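Local structure of COG0778: Nitroreductase (Streptococcus pneumoniae, 2B67) at residues A[41-46]-A[117-122]; A[66-71]-A[154-159]; A[76-81]-A[179-184]; A[90-95]-A[110-115]. The protein binds flavin mononucleotide and, as a nitroreductase family member, probably catalyses flavin-dependent electron transfer from a reduced nicotinamide cofactor to an acceptor. One frame throughout, in Å; residues are numbered along the deposited sequence. Where two conformers were deposited one is given.

Interaction 1: residues A[41-46]-A[117-122]; sequences SAHNSQ and AEFARY
The imidazole of His43 offers a face to the edge of the Phe119 ring, an offset edge-to-face pair with centroids 5.4 Å apart and planes at 86°. At the imidazole's own edge, close to its plane, sits the Tyr122 hydroxyl, with OH 3.3 Å from His43 CE1. The tyrosine ring in turn takes Phe119 CD2 over one face, 3.7 Å above the plane and toward the rim, so the three rings form one continuous group. Ser45 adds a small contact, its CB reaching the Phe119 edge at CZ (4.4 Å).

No direct hydrogen bond joins the segments; one water does the work. Lying in the plane of the Tyr122 ring, it donates to Glu118 OE1 at 3.0 Å and also bonds Tyr122 OH (2.8 Å) and His43 NE2 (3.3 Å). Histidine suits this place because its two nitrogens can take separate polar partners: NE2 meets the water, while ND1 is hydrogen-bonded to Tyr130 OH. Phenylalanine supplies an apolar edge, and the carboxylate and phenol give the water polar anchors.

Residues 41-44 line a flavin mononucleotide pocket, and the rings of Phe119 and Tyr122 meet this loop through His43. The loop runs between helix 26-36 and strand 48-53, and it meets the C-terminal end of helix 105-120 beside helix 124-148, which contributes Tyr130 and Asn134.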
loop_
_atom_site.group_PDB
_atom_site.type_symbol
_atom_site.label_atom_id
_atom_site.label_comp_id
_atom_site.label_asym_id
_atom_site.label_seq_id
_atom_site.Cartn_x
_atom_site.Cartn_y
_atom_site.Cartn_z
ATOM N N SER A 41 8.299 -0.993 -5.110
ATOM C CA SER A 41 7.198 -1.273 -6.052
ATOM C C SER A 41 7.611 -2.534 -6.786
ATOM O O SER A 41 8.809 -2.821 -6.864
ATOM C CB SER A 41 7.005 -0.125 -7.060
ATOM O OG SER A 41 8.260 0.336 -7.578
ATOM N N ALA A 42 6.634 -3.304 -7.276
ATOM C CA ALA A 42 6.924 -4.492 -8.106
ATOM C C ALA A 42 7.868 -4.096 -9.237
ATOM O O ALA A 42 7.636 -3.079 -9.898
ATOM C CB ALA A 42 5.626 -5.091 -8.656
ATOM N N HIS A 43 8.976 -4.827 -9.415
ATOM C CA HIS A 43 9.920 -4.564 -10.540
ATOM C C HIS A 43 10.664 -3.241 -10.433
ATOM O O HIS A 43 11.362 -2.831 -11.390
ATOM C CB HIS A 43 9.181 -4.552 -11.888
ATOM C CG HIS A 43 8.451 -5.818 -12.177
ATOM N ND1 HIS A 43 7.073 -5.899 -12.146
ATOM C CD2 HIS A 43 8.901 -7.057 -12.499
ATOM C CE1 HIS A 43 6.707 -7.138 -12.432
ATOM N NE2 HIS A 43 7.795 -7.859 -12.646
ATOM N N ASN A 44 10.485 -2.556 -9.293
ATOM C CA ASN A 44 10.881 -1.165 -9.144
ATOM C C ASN A 44 10.257 -0.333 -10.261
ATOM O O ASN A 44 10.827 0.644 -10.691
ATOM C CB ASN A 44 12.421 -1.013 -9.099
ATOM C CG ASN A 44 12.872 0.353 -8.624
ATOM O OD1 ASN A 44 12.192 1.040 -7.816
ATOM N ND2 ASN A 44 14.052 0.757 -9.086
ATOM N N SER A 45 9.039 -0.699 -10.677
ATOM C CA SER A 45 8.332 0.014 -11.739
ATOM C C SER A 45 7.812 1.399 -11.331
ATOM O O SER A 45 7.542 2.219 -12.185
ATOM C CB SER A 45 7.163 -0.830 -12.273
ATOM O OG SER A 45 6.126 -0.979 -11.290
ATOM N N GLN A 46 7.664 1.656 -10.030
ATOM C CA GLN A 46 7.256 2.980 -9.513
ATOM C C GLN A 46 6.207 3.670 -10.412
ATOM O O GLN A 46 6.442 4.745 -10.958
ATOM C CB GLN A 46 8.482 3.882 -9.236
ATOM C CG GLN A 46 9.509 3.980 -10.342
ATOM C CD GLN A 46 10.913 4.428 -9.841
ATOM O OE1 GLN A 46 11.085 5.534 -9.345
ATOM N NE2 GLN A 46 11.894 3.571 -10.017
ATOM N N ALA A 117 7.810 -6.750 -22.201
ATOM C CA ALA A 117 7.362 -7.992 -22.836
ATOM C C ALA A 117 6.584 -8.823 -21.821
ATOM O O ALA A 117 5.542 -9.405 -22.153
ATOM C CB ALA A 117 8.554 -8.796 -23.441
ATOM N N GLU A 118 7.066 -8.827 -20.581
ATOM C CA GLU A 118 6.330 -9.416 -19.448
ATOM C C GLU A 118 4.972 -8.802 -19.197
ATOM O O GLU A 118 4.011 -9.522 -18.973
ATOM C CB GLU A 118 7.113 -9.259 -18.167
ATOM C CG GLU A 118 7.886 -10.458 -17.829
ATOM C CD GLU A 118 9.125 -10.107 -17.078
ATOM O OE1 GLU A 118 9.000 -9.665 -15.916
ATOM O OE2 GLU A 118 10.221 -10.267 -17.657
ATOM N N PHE A 119 4.918 -7.464 -19.199
ATOM C CA PHE A 119 3.691 -6.720 -18.950
ATOM C C PHE A 119 2.644 -6.984 -20.023
ATOM O O PHE A 119 1.445 -7.028 -19.746
ATOM C CB PHE A 119 3.976 -5.220 -18.897
ATOM C CG PHE A 119 4.629 -4.739 -17.610
ATOM C CD1 PHE A 119 5.539 -3.675 -17.652
ATOM C CD2 PHE A 119 4.325 -5.319 -16.384
ATOM C CE1 PHE A 119 6.138 -3.178 -16.482
ATOM C CE2 PHE A 119 4.929 -4.857 -15.190
ATOM C CZ PHE A 119 5.843 -3.768 -15.238
ATOM N N ALA A 120 3.103 -7.130 -21.264
ATOM C CA ALA A 120 2.225 -7.434 -22.383
ATOM C C ALA A 120 1.400 -8.703 -22.179
ATOM O O ALA A 120 0.316 -8.817 -22.749
ATOM C CB ALA A 120 3.035 -7.528 -23.691
ATOM N N ARG A 121 1.912 -9.653 -21.395
ATOM C CA ARG A 121 1.204 -10.920 -21.110
ATOM C C ARG A 121 0.305 -10.912 -19.858
ATOM O O ARG A 121 -0.273 -11.945 -19.497
ATOM C CB ARG A 121 2.201 -12.073 -20.993
ATOM C CG ARG A 121 2.569 -12.721 -22.312
ATOM C CD ARG A 121 3.724 -13.689 -22.093
ATOM N NE ARG A 121 5.019 -13.024 -22.167
ATOM C CZ ARG A 121 6.147 -13.500 -21.642
ATOM N NH1 ARG A 121 6.143 -14.651 -20.965
ATOM N NH2 ARG A 121 7.276 -12.823 -21.787
ATOM N N TYR A 122 0.201 -9.763 -19.194
ATOM C CA TYR A 122 -0.734 -9.615 -18.060
ATOM C C TYR A 122 -2.197 -9.568 -18.522
ATOM O O TYR A 122 -2.554 -8.811 -19.408
ATOM C CB TYR A 122 -0.425 -8.332 -17.269
ATOM C CG TYR A 122 0.783 -8.387 -16.361
ATOM C CD1 TYR A 122 1.846 -9.269 -16.624
ATOM C CD2 TYR A 122 0.879 -7.551 -15.239
ATOM C CE1 TYR A 122 2.932 -9.334 -15.806
ATOM C CE2 TYR A 122 1.998 -7.597 -14.405
ATOM C CZ TYR A 122 3.015 -8.489 -14.697
ATOM O OH TYR A 122 4.141 -8.565 -13.906
HETATM O O HOH W 1 6.405 -10.144 -14.548
#

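Interaction 2: residues A[66-71]-A[154-159]; sequences GSNFEQ and NIILGF
Asn68 reaches toward Gly158 because its CG stands anti to its own carbonyl carbon (chi1 -66°), which carries the amide off helix 68-74 toward the end of strand 152-156. One turn on, Gln71 leaves the helix with nearly the same first torsion and then runs extended through chi2 (177°), long enough to bring its amide up beside Asn154. The Asn68 amide is used on both ends. ND2 donates to Gly158 O at 2.8 Å, in the carbonyl plane and on a lone pair, with an N-H...O angle of 150°. OD1 is weakly hydrogen-bonded to flavin N3, as the acceptor.

This is part of the flavin mononucleotide site of the nitroreductase fold, where the rim of the flavin is read by amide side chains and by backbone N-H groups. Gly158 is the centre of an inverse gamma turn; its N donates to flavin O4, and with no side chain, Gly158 lets the Asn68 amide come close to its backbone. Gln71 NE2 donates to flavin O2. Asparagine and glutamine suit these positions because an amide carries a donor and an acceptor side by side.

Between the polar groups Ile156 provides an apolar floor. Its CG2 branch lies 3.5 Å from Asn68 ND2 and 3.6 Å from Asn68 CG, the two side chains passing antiparallel to one another, while CD1 extends to within 3.9 Å of Gln71 OE1.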
loop_
_atom_site.group_PDB
_atom_site.type_symbol
_atom_site.label_atom_id
_atom_site.label_comp_id
_atom_site.label_asym_id
_atom_site.label_seq_id
_atom_site.Cartn_x
_atom_site.Cartn_y
_atom_site.Cartn_z
ATOM N N GLY A 66 -20.766 12.149 -0.870
ATOM C CA GLY A 66 -21.135 12.325 0.541
ATOM C C GLY A 66 -20.284 13.384 1.224
ATOM O O GLY A 66 -19.998 14.430 0.643
ATOM N N SER A 67 -19.839 13.083 2.434
ATOM C CA SER A 67 -19.046 14.016 3.233
ATOM C C SER A 67 -17.617 14.226 2.692
ATOM O O SER A 67 -16.867 15.065 3.215
ATOM C CB SER A 67 -18.977 13.506 4.669
ATOM O OG SER A 67 -18.224 12.296 4.703
ATOM N N ASN A 68 -17.251 13.475 1.652
ATOM C CA ASN A 68 -15.972 13.684 0.950
ATOM C C ASN A 68 -16.001 15.022 0.256
ATOM O O ASN A 68 -14.958 15.643 0.072
ATOM C CB ASN A 68 -15.653 12.556 -0.053
ATOM C CG ASN A 68 -15.407 11.228 0.634
ATOM O OD1 ASN A 68 -14.988 11.202 1.794
ATOM N ND2 ASN A 68 -15.663 10.124 -0.058
ATOM N N PHE A 69 -17.199 15.471 -0.152
ATOM C CA PHE A 69 -17.333 16.790 -0.753
ATOM C C PHE A 69 -16.759 17.873 0.170
ATOM O O PHE A 69 -15.969 18.714 -0.260
ATOM C CB PHE A 69 -18.796 17.133 -1.128
ATOM C CG PHE A 69 -18.949 18.538 -1.623
ATOM C CD1 PHE A 69 -18.575 18.875 -2.920
ATOM C CD2 PHE A 69 -19.435 19.551 -0.775
ATOM C CE1 PHE A 69 -18.668 20.176 -3.374
ATOM C CE2 PHE A 69 -19.534 20.852 -1.216
ATOM C CZ PHE A 69 -19.154 21.171 -2.517
ATOM N N GLU A 70 -17.156 17.861 1.440
ATOM C CA GLU A 70 -16.650 18.876 2.364
ATOM C C GLU A 70 -15.153 18.713 2.653
ATOM O O GLU A 70 -14.435 19.700 2.829
ATOM C CB GLU A 70 -17.432 18.840 3.664
ATOM C CG GLU A 70 -18.758 19.623 3.588
ATOM C CD GLU A 70 -19.920 18.796 3.100
ATOM O OE1 GLU A 70 -19.748 17.584 2.786
ATOM O OE2 GLU A 70 -21.025 19.372 3.025
ATOM N N GLN A 71 -14.680 17.472 2.716
ATOM C CA GLN A 71 -13.257 17.221 2.988
ATOM C C GLN A 71 -12.371 17.789 1.887
ATOM O O GLN A 71 -11.423 18.522 2.162
ATOM C CB GLN A 71 -12.995 15.724 3.196
ATOM C CG GLN A 71 -13.615 15.178 4.497
ATOM C CD GLN A 71 -13.407 13.683 4.648
ATOM O OE1 GLN A 71 -12.270 13.196 4.563
ATOM N NE2 GLN A 71 -14.502 12.944 4.874
ATOM N N ASN A 154 -6.200 12.404 4.921
ATOM C CA ASN A 154 -7.138 11.289 4.845
ATOM C C ASN A 154 -7.090 10.707 3.426
ATOM O O ASN A 154 -6.982 11.467 2.467
ATOM C CB ASN A 154 -8.544 11.767 5.179
ATOM C CG ASN A 154 -9.506 10.643 5.422
ATOM O OD1 ASN A 154 -10.697 10.791 5.198
ATOM N ND2 ASN A 154 -9.005 9.516 5.893
ATOM N N ILE A 155 -7.180 9.375 3.295
ATOM C CA ILE A 155 -7.188 8.699 1.993
ATOM C C ILE A 155 -8.676 8.518 1.636
ATOM O O ILE A 155 -9.460 8.012 2.457
ATOM C CB ILE A 155 -6.455 7.324 2.109
ATOM C CG1 ILE A 155 -4.961 7.535 2.375
ATOM C CG2 ILE A 155 -6.630 6.464 0.861
ATOM C CD1 ILE A 155 -4.235 6.341 2.951
ATOM N N ILE A 156 -9.069 8.970 0.447
ATOM C CA ILE A 156 -10.458 8.957 0.024
ATOM C C ILE A 156 -10.516 8.129 -1.242
ATOM O O ILE A 156 -9.779 8.373 -2.208
ATOM C CB ILE A 156 -10.998 10.419 -0.261
ATOM C CG1 ILE A 156 -11.130 11.205 1.045
ATOM C CG2 ILE A 156 -12.303 10.412 -1.012
ATOM C CD1 ILE A 156 -11.276 12.734 0.793
ATOM N N LEU A 157 -11.381 7.134 -1.204
ATOM C CA LEU A 157 -11.676 6.314 -2.341
ATOM C C LEU A 157 -13.073 6.622 -2.902
ATOM O O LEU A 157 -13.376 6.292 -4.055
ATOM C CB LEU A 157 -11.584 4.854 -1.893
ATOM C CG LEU A 157 -11.566 3.731 -2.921
ATOM C CD1 LEU A 157 -10.721 4.092 -4.148
ATOM C CD2 LEU A 157 -11.065 2.454 -2.256
ATOM N N GLY A 158 -13.927 7.262 -2.105
ATOM C CA GLY A 158 -15.296 7.622 -2.562
ATOM C C GLY A 158 -15.372 8.901 -3.404
ATOM O O GLY A 158 -15.709 10.004 -2.893
ATOM N N PHE A 159 -15.045 8.757 -4.694
ATOM C CA PHE A 159 -15.081 9.840 -5.650
ATOM C C PHE A 159 -15.273 9.237 -7.030
ATOM O O PHE A 159 -15.089 8.018 -7.224
ATOM C CB PHE A 159 -13.807 10.728 -5.602
ATOM C CG PHE A 159 -12.549 10.008 -5.985
ATOM C CD1 PHE A 159 -11.863 9.223 -5.059
ATOM C CD2 PHE A 159 -12.034 10.116 -7.271
ATOM C CE1 PHE A 159 -10.655 8.554 -5.428
ATOM C CE2 PHE A 159 -10.849 9.465 -7.627
ATOM C CZ PHE A 159 -10.167 8.685 -6.706
#

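Interaction 3: residues A[76-81]-A[179-184]; sequences PVTIAL and LITVGY
Ile79 and Ile180 are joined by two nearly straight backbone hydrogen bonds: Ile79 N donates to Ile180 O at 2.8 Å (170°), and Ile180 N returns the bond to Ile79 O at the same length (163°). The next hydrogen-bonded pair, Val77 with Val182, is less even. Val182 N reaches Val77 O at 2.7 Å, but the reverse bond, from Val77 N to Val182 O, is weak at 3.4 Å. Between these pairs the CA-H of Thr78 points at Ile180 O.

The arrangement is regular antiparallel pairing, the segments of strands 77-84 and 174-183 running at 155° to one another in the middle of a four-stranded sheet. Strand 48-53 flanks the pair on one side, and strand 152-156 on the other.

Side chains alternate between the faces. Val77, Ile79, Ile180 and Val182 share one, where beta-branched residues suit the extended backbone and give compact apolar cover. The Ile79 chain lies across Val182, CD1 meeting Val182 CG2 at 3.6 Å, and on this face Val182 also packs on Leu146 of helix 124-148. Thr78, Ala80, Leu179 and Thr181 occupy the other face. Thr78 and Thr181 stand alongside one another with the same heading, Thr78 OG1 3.7 Å from Thr181 CG2; Thr181 OG1 receives a weak hydrogen bond from Asn154 N. Small Ala80 takes the Leu179 branch CD2 at 3.9 Å. At the end of the pair the Pro76 ring edges past the backbone, CD lying 3.9 Å from Gly183 CA, where glycine has no side chain to obstruct it.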
loop_
_atom_site.group_PDB
_atom_site.type_symbol
_atom_site.label_atom_id
_atom_site.label_comp_id
_atom_site.label_asym_id
_atom_site.label_seq_id
_atom_site.Cartn_x
_atom_site.Cartn_y
_atom_site.Cartn_z
ATOM N N PRO A 76 -6.588 22.289 2.560
ATOM C CA PRO A 76 -5.777 23.268 1.814
ATOM C C PRO A 76 -5.170 22.611 0.558
ATOM O O PRO A 76 -4.950 23.274 -0.460
ATOM C CB PRO A 76 -4.675 23.640 2.814
ATOM C CG PRO A 76 -5.155 23.236 4.127
ATOM C CD PRO A 76 -6.096 22.094 3.948
ATOM N N VAL A 77 -4.914 21.305 0.647
ATOM C CA VAL A 77 -4.277 20.564 -0.432
ATOM C C VAL A 77 -4.963 19.217 -0.557
ATOM O O VAL A 77 -5.319 18.619 0.452
ATOM C CB VAL A 77 -2.753 20.325 -0.151
ATOM C CG1 VAL A 77 -2.103 19.440 -1.242
ATOM C CG2 VAL A 77 -2.032 21.625 -0.025
ATOM N N THR A 78 -5.112 18.751 -1.796
ATOM C CA THR A 78 -5.493 17.376 -2.094
ATOM C C THR A 78 -4.510 16.836 -3.126
ATOM O O THR A 78 -4.174 17.499 -4.099
ATOM C CB THR A 78 -6.929 17.232 -2.636
ATOM O OG1 THR A 78 -7.858 17.649 -1.634
ATOM C CG2 THR A 78 -7.235 15.732 -3.036
ATOM N N ILE A 79 -4.030 15.631 -2.872
ATOM C CA ILE A 79 -3.065 15.002 -3.746
ATOM C C ILE A 79 -3.852 13.923 -4.404
ATOM O O ILE A 79 -4.341 13.020 -3.715
ATOM C CB ILE A 79 -1.874 14.395 -2.959
ATOM C CG1 ILE A 79 -1.050 15.504 -2.310
ATOM C CG2 ILE A 79 -0.995 13.588 -3.902
ATOM C CD1 ILE A 79 -0.149 15.056 -1.160
ATOM N N ALA A 80 -4.039 14.041 -5.715
ATOM C CA ALA A 80 -4.612 12.957 -6.482
ATOM C C ALA A 80 -3.514 11.987 -6.894
ATOM O O ALA A 80 -2.620 12.359 -7.635
ATOM C CB ALA A 80 -5.350 13.503 -7.716
ATOM N N LEU A 81 -3.575 10.747 -6.404
ATOM C CA LEU A 81 -2.585 9.727 -6.742
ATOM C C LEU A 81 -3.081 8.972 -7.961
ATOM O O LEU A 81 -4.157 8.354 -7.921
ATOM C CB LEU A 81 -2.364 8.743 -5.580
ATOM C CG LEU A 81 -1.483 7.507 -5.809
ATOM C CD1 LEU A 81 -0.057 7.905 -6.247
ATOM C CD2 LEU A 81 -1.384 6.714 -4.522
ATOM N N LEU A 179 -7.730 9.944 -3.616
ATOM C CA LEU A 179 -7.512 11.345 -3.270
ATOM C C LEU A 179 -7.018 11.358 -1.828
ATOM O O LEU A 179 -7.610 10.722 -0.966
ATOM C CB LEU A 179 -8.808 12.194 -3.391
ATOM C CG LEU A 179 -9.562 12.175 -4.733
ATOM C CD1 LEU A 179 -10.750 13.167 -4.697
ATOM C CD2 LEU A 179 -8.622 12.485 -5.946
ATOM N N ILE A 180 -5.941 12.081 -1.577
ATOM C CA ILE A 180 -5.378 12.210 -0.241
ATOM C C ILE A 180 -5.515 13.662 0.125
ATOM O O ILE A 180 -4.786 14.500 -0.435
ATOM C CB ILE A 180 -3.842 11.940 -0.193
ATOM C CG1 ILE A 180 -3.408 10.805 -1.132
ATOM C CG2 ILE A 180 -3.383 11.789 1.259
ATOM C CD1 ILE A 180 -3.420 9.509 -0.575
ATOM N N THR A 181 -6.412 13.968 1.053
ATOM C CA THR A 181 -6.507 15.338 1.548
ATOM C C THR A 181 -5.367 15.631 2.503
ATOM O O THR A 181 -4.924 14.754 3.238
ATOM C CB THR A 181 -7.826 15.599 2.254
ATOM O OG1 THR A 181 -8.029 14.595 3.264
ATOM C CG2 THR A 181 -9.001 15.593 1.195
ATOM N N VAL A 182 -4.895 16.871 2.487
ATOM C CA VAL A 182 -3.715 17.236 3.281
ATOM C C VAL A 182 -3.973 18.524 4.031
ATOM O O VAL A 182 -4.439 19.507 3.450
ATOM C CB VAL A 182 -2.450 17.345 2.415
ATOM C CG1 VAL A 182 -1.230 17.567 3.317
ATOM C CG2 VAL A 182 -2.254 16.023 1.607
ATOM N N GLY A 183 -3.730 18.497 5.332
ATOM C CA GLY A 183 -3.925 19.685 6.134
ATOM C C GLY A 183 -3.686 19.430 7.590
ATOM O O GLY A 183 -3.512 18.290 8.033
ATOM N N TYR A 184 -3.699 20.509 8.360
ATOM C CA TYR A 184 -3.584 20.399 9.801
ATOM C C TYR A 184 -4.953 20.167 10.394
ATOM O O TYR A 184 -5.945 20.722 9.910
ATOM C CB TYR A 184 -2.937 21.667 10.341
ATOM C CG TYR A 184 -1.526 21.813 9.853
ATOM C CD1 TYR A 184 -1.238 22.548 8.702
ATOM C CD2 TYR A 184 -0.472 21.190 10.528
ATOM C CE1 TYR A 184 0.085 22.695 8.261
ATOM C CE2 TYR A 184 0.838 21.328 10.091
ATOM C CZ TYR A 184 1.110 22.076 8.958
ATOM O OH TYR A 184 2.413 22.203 8.510
#

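Interaction 4: residues A[90-95]-A[110-115]; sequences RARKIA and YFMKNL. With ACY (acetic acid), chain F.
Met112, a selenomethionine, and Phe111 on helix 105-120 and Arg92 on helix 87-98 bury the most surface where these two helices pack as an antiparallel pair. The segment axes approach to 7.4 Å at 154°, a close spacing made possible by Ala91 and Ala95, whose methyl groups let the backbones come together.

Phe111 fills the buried side. Its ring is covered on one face by Ile94, whose CG2 stands 3.9 Å from the centroid and only 3° off the ring normal, a clear CH-pi contact; Tyr110 CD1 covers the opposite face. Behind the ring, Phe111 CB meets Ala95 CB at 3.7 Å. A flat ring suits the place, since a methyl of a branched side chain, here CG2, can rest squarely on it. Ala91 CB also touches Leu115 CD1 (3.9 Å), extending the apolar seam along the helix.

Toward the solvent side, Met112 and Arg92 cross at about a right angle. The Met112 chain bends at chi2 and chi3, which curls it back toward helix 87-98 and sets SE 3.7 Å from Ala95 CB. A flexible, unbranched chain can make this turn. Arginine fits this partly exposed edge of the contact because its aliphatic part packs on SE; in the conformer given, Met112 CE lies over one face of its guanidinium and NE makes a weak hydrogen bond to Met112 O.

On the other side of helix 87-98, Lys93 holds a salt bridge with Glu199 of the second subunit, and Lys93 NZ donates to OXT of a bound acetic acid molecule, probably from the crystallisation liquor, at 2.8 Å.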
loop_
_atom_site.group_PDB
_atom_site.type_symbol
_atom_site.label_atom_id
_atom_site.label_comp_id
_atom_site.label_asym_id
_atom_site.label_seq_id
_atom_site.Cartn_x
_atom_site.Cartn_y
_atom_site.Cartn_z
ATOM N N ARG A 90 5.965 2.816 -18.819
ATOM C CA ARG A 90 6.499 3.090 -17.473
ATOM C C ARG A 90 7.889 2.472 -17.318
ATOM O O ARG A 90 8.805 3.146 -16.823
ATOM C CB ARG A 90 5.517 2.611 -16.382
ATOM C CG ARG A 90 6.058 2.604 -14.918
ATOM C CD ARG A 90 6.541 3.985 -14.390
ATOM N NE ARG A 90 5.696 5.106 -14.783
ATOM C CZ ARG A 90 5.608 6.302 -14.183
ATOM N NH1 ARG A 90 6.271 6.608 -13.051
ATOM N NH2 ARG A 90 4.804 7.212 -14.732
ATOM N N ALA A 91 8.060 1.211 -17.741
ATOM C CA ALA A 91 9.380 0.570 -17.707
ATOM C C ALA A 91 10.374 1.356 -18.547
ATOM O O ALA A 91 11.515 1.575 -18.130
ATOM C CB ALA A 91 9.316 -0.877 -18.204
ATOM N N ARG A 92 9.936 1.789 -19.725
ATOM C CA ARG A 92 10.825 2.469 -20.656
ATOM C C ARG A 92 11.223 3.833 -20.109
ATOM O O ARG A 92 12.378 4.253 -20.257
ATOM C CB ARG A 92 10.175 2.591 -22.032
ATOM C CG ARG A 92 10.250 1.313 -22.846
ATOM C CD ARG A 92 9.636 1.512 -24.216
ATOM N NE ARG A 92 10.321 0.720 -25.237
ATOM C CZ ARG A 92 10.952 1.227 -26.296
ATOM N NH1 ARG A 92 10.999 2.548 -26.489
ATOM N NH2 ARG A 92 11.543 0.406 -27.166
ATOM N N LYS A 93 10.259 4.510 -19.476
ATOM C CA LYS A 93 10.491 5.775 -18.767
ATOM C C LYS A 93 11.602 5.647 -17.720
ATOM O O LYS A 93 12.490 6.469 -17.662
ATOM C CB LYS A 93 9.201 6.237 -18.073
ATOM C CG LYS A 93 9.276 7.670 -17.490
ATOM C CD LYS A 93 8.041 7.980 -16.609
ATOM C CE LYS A 93 8.143 9.372 -15.972
ATOM N NZ LYS A 93 7.869 10.465 -16.964
ATOM N N ILE A 94 11.573 4.597 -16.915
ATOM C CA ILE A 94 12.605 4.397 -15.909
ATOM C C ILE A 94 13.988 4.279 -16.602
ATOM O O ILE A 94 14.944 4.969 -16.224
ATOM C CB ILE A 94 12.226 3.208 -15.002
ATOM C CG1 ILE A 94 11.105 3.690 -14.031
ATOM C CG2 ILE A 94 13.436 2.692 -14.240
ATOM C CD1 ILE A 94 10.059 2.747 -13.849
ATOM N N ALA A 95 14.069 3.472 -17.653
ATOM C CA ALA A 95 15.318 3.348 -18.423
ATOM C C ALA A 95 15.751 4.692 -19.030
ATOM O O ALA A 95 16.931 5.070 -18.979
ATOM C CB ALA A 95 15.163 2.273 -19.502
ATOM N N TYR A 110 16.547 -4.658 -19.816
ATOM C CA TYR A 110 15.480 -5.221 -19.041
ATOM C C TYR A 110 14.295 -4.256 -18.988
ATOM O O TYR A 110 13.188 -4.642 -19.324
ATOM C CB TYR A 110 15.982 -5.579 -17.663
ATOM C CG TYR A 110 14.898 -5.965 -16.703
ATOM C CD1 TYR A 110 14.582 -5.134 -15.635
ATOM C CD2 TYR A 110 14.203 -7.180 -16.842
ATOM C CE1 TYR A 110 13.604 -5.477 -14.716
ATOM C CE2 TYR A 110 13.209 -7.534 -15.927
ATOM C CZ TYR A 110 12.920 -6.674 -14.864
ATOM O OH TYR A 110 11.961 -6.993 -13.927
ATOM N N PHE A 111 14.534 -3.003 -18.605
ATOM C CA PHE A 111 13.455 -2.011 -18.583
ATOM C C PHE A 111 12.962 -1.606 -19.988
ATOM O O PHE A 111 11.770 -1.348 -20.179
ATOM C CB PHE A 111 13.878 -0.773 -17.791
ATOM C CG PHE A 111 13.911 -0.980 -16.292
ATOM C CD1 PHE A 111 15.116 -0.917 -15.595
ATOM C CD2 PHE A 111 12.739 -1.180 -15.574
ATOM C CE1 PHE A 111 15.159 -1.088 -14.187
ATOM C CE2 PHE A 111 12.758 -1.351 -14.168
ATOM C CZ PHE A 111 13.970 -1.314 -13.469
HETATM N N MSE A 112 13.877 -1.543 -20.957
HETATM C CA MSE A 112 13.519 -1.178 -22.332
HETATM C C MSE A 112 12.737 -2.271 -23.092
HETATM O O MSE A 112 11.812 -1.950 -23.830
HETATM C CB MSE A 112 14.762 -0.798 -23.147
HETATM C CG MSE A 112 15.329 0.585 -22.842
HETATM SE SE MSE A 112 14.025 2.058 -23.003
HETATM C CE MSE A 112 13.738 2.059 -24.854
ATOM N N LYS A 113 13.094 -3.537 -22.890
ATOM C CA LYS A 113 12.540 -4.650 -23.668
ATOM C C LYS A 113 11.986 -5.852 -22.875
ATOM O O LYS A 113 10.875 -6.338 -23.142
ATOM C CB LYS A 113 13.570 -5.110 -24.734
ATOM C CG LYS A 113 13.400 -4.334 -26.056
ATOM C CD LYS A 113 14.707 -3.987 -26.705
ATOM C CE LYS A 113 14.484 -3.068 -27.904
ATOM N NZ LYS A 113 15.810 -2.530 -28.407
ATOM N N ASN A 114 12.742 -6.358 -21.915
ATOM C CA ASN A 114 12.268 -7.540 -21.209
ATOM C C ASN A 114 11.009 -7.275 -20.397
ATOM O O ASN A 114 9.969 -7.937 -20.592
ATOM C CB ASN A 114 13.370 -8.139 -20.328
ATOM C CG ASN A 114 14.436 -8.817 -21.153
ATOM O OD1 ASN A 114 15.214 -8.154 -21.837
ATOM N ND2 ASN A 114 14.445 -10.150 -21.131
ATOM N N LEU A 115 11.100 -6.290 -19.515
ATOM C CA LEU A 115 10.007 -6.002 -18.631
ATOM C C LEU A 115 8.716 -5.733 -19.426
ATOM O O LEU A 115 7.721 -6.414 -19.168
ATOM C CB LEU A 115 10.340 -4.870 -17.664
ATOM C CG LEU A 115 9.846 -5.022 -16.228
ATOM C CD1 LEU A 115 9.794 -3.660 -15.488
ATOM C CD2 LEU A 115 8.530 -5.764 -16.147
HETATM C C ACY F . 4.521 11.340 -17.738
HETATM O O ACY F . 3.579 12.143 -17.575
HETATM O OXT ACY F . 5.143 10.804 -16.795
HETATM C CH3 ACY F . 4.913 11.002 -19.147
#

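Interactions 2, 3 and 4 are buried and interaction 1 only partly so; interactions 2 and 3 adjoin in one sheet: Ile156 and Asn154 on strand 152-156 meet Leu179 and Thr181 on strand 174-183. Interactions 1 and 4 lie on the opposite side of the chain's centre, share helix 105-120 and touch where Gln46 O approaches Arg90 NH1 and His43 meets Tyr110. Chemistry follows place. The sheet contact relies on backbone bonds and aliphatic cover, the helix pair on apolar side chains with a polar margin. Interactions 1 and 2, about 16 Å apart at their nearest atoms, each include residues of a flavin pocket; the first is joined by aromatic rings and a water, the second by amides.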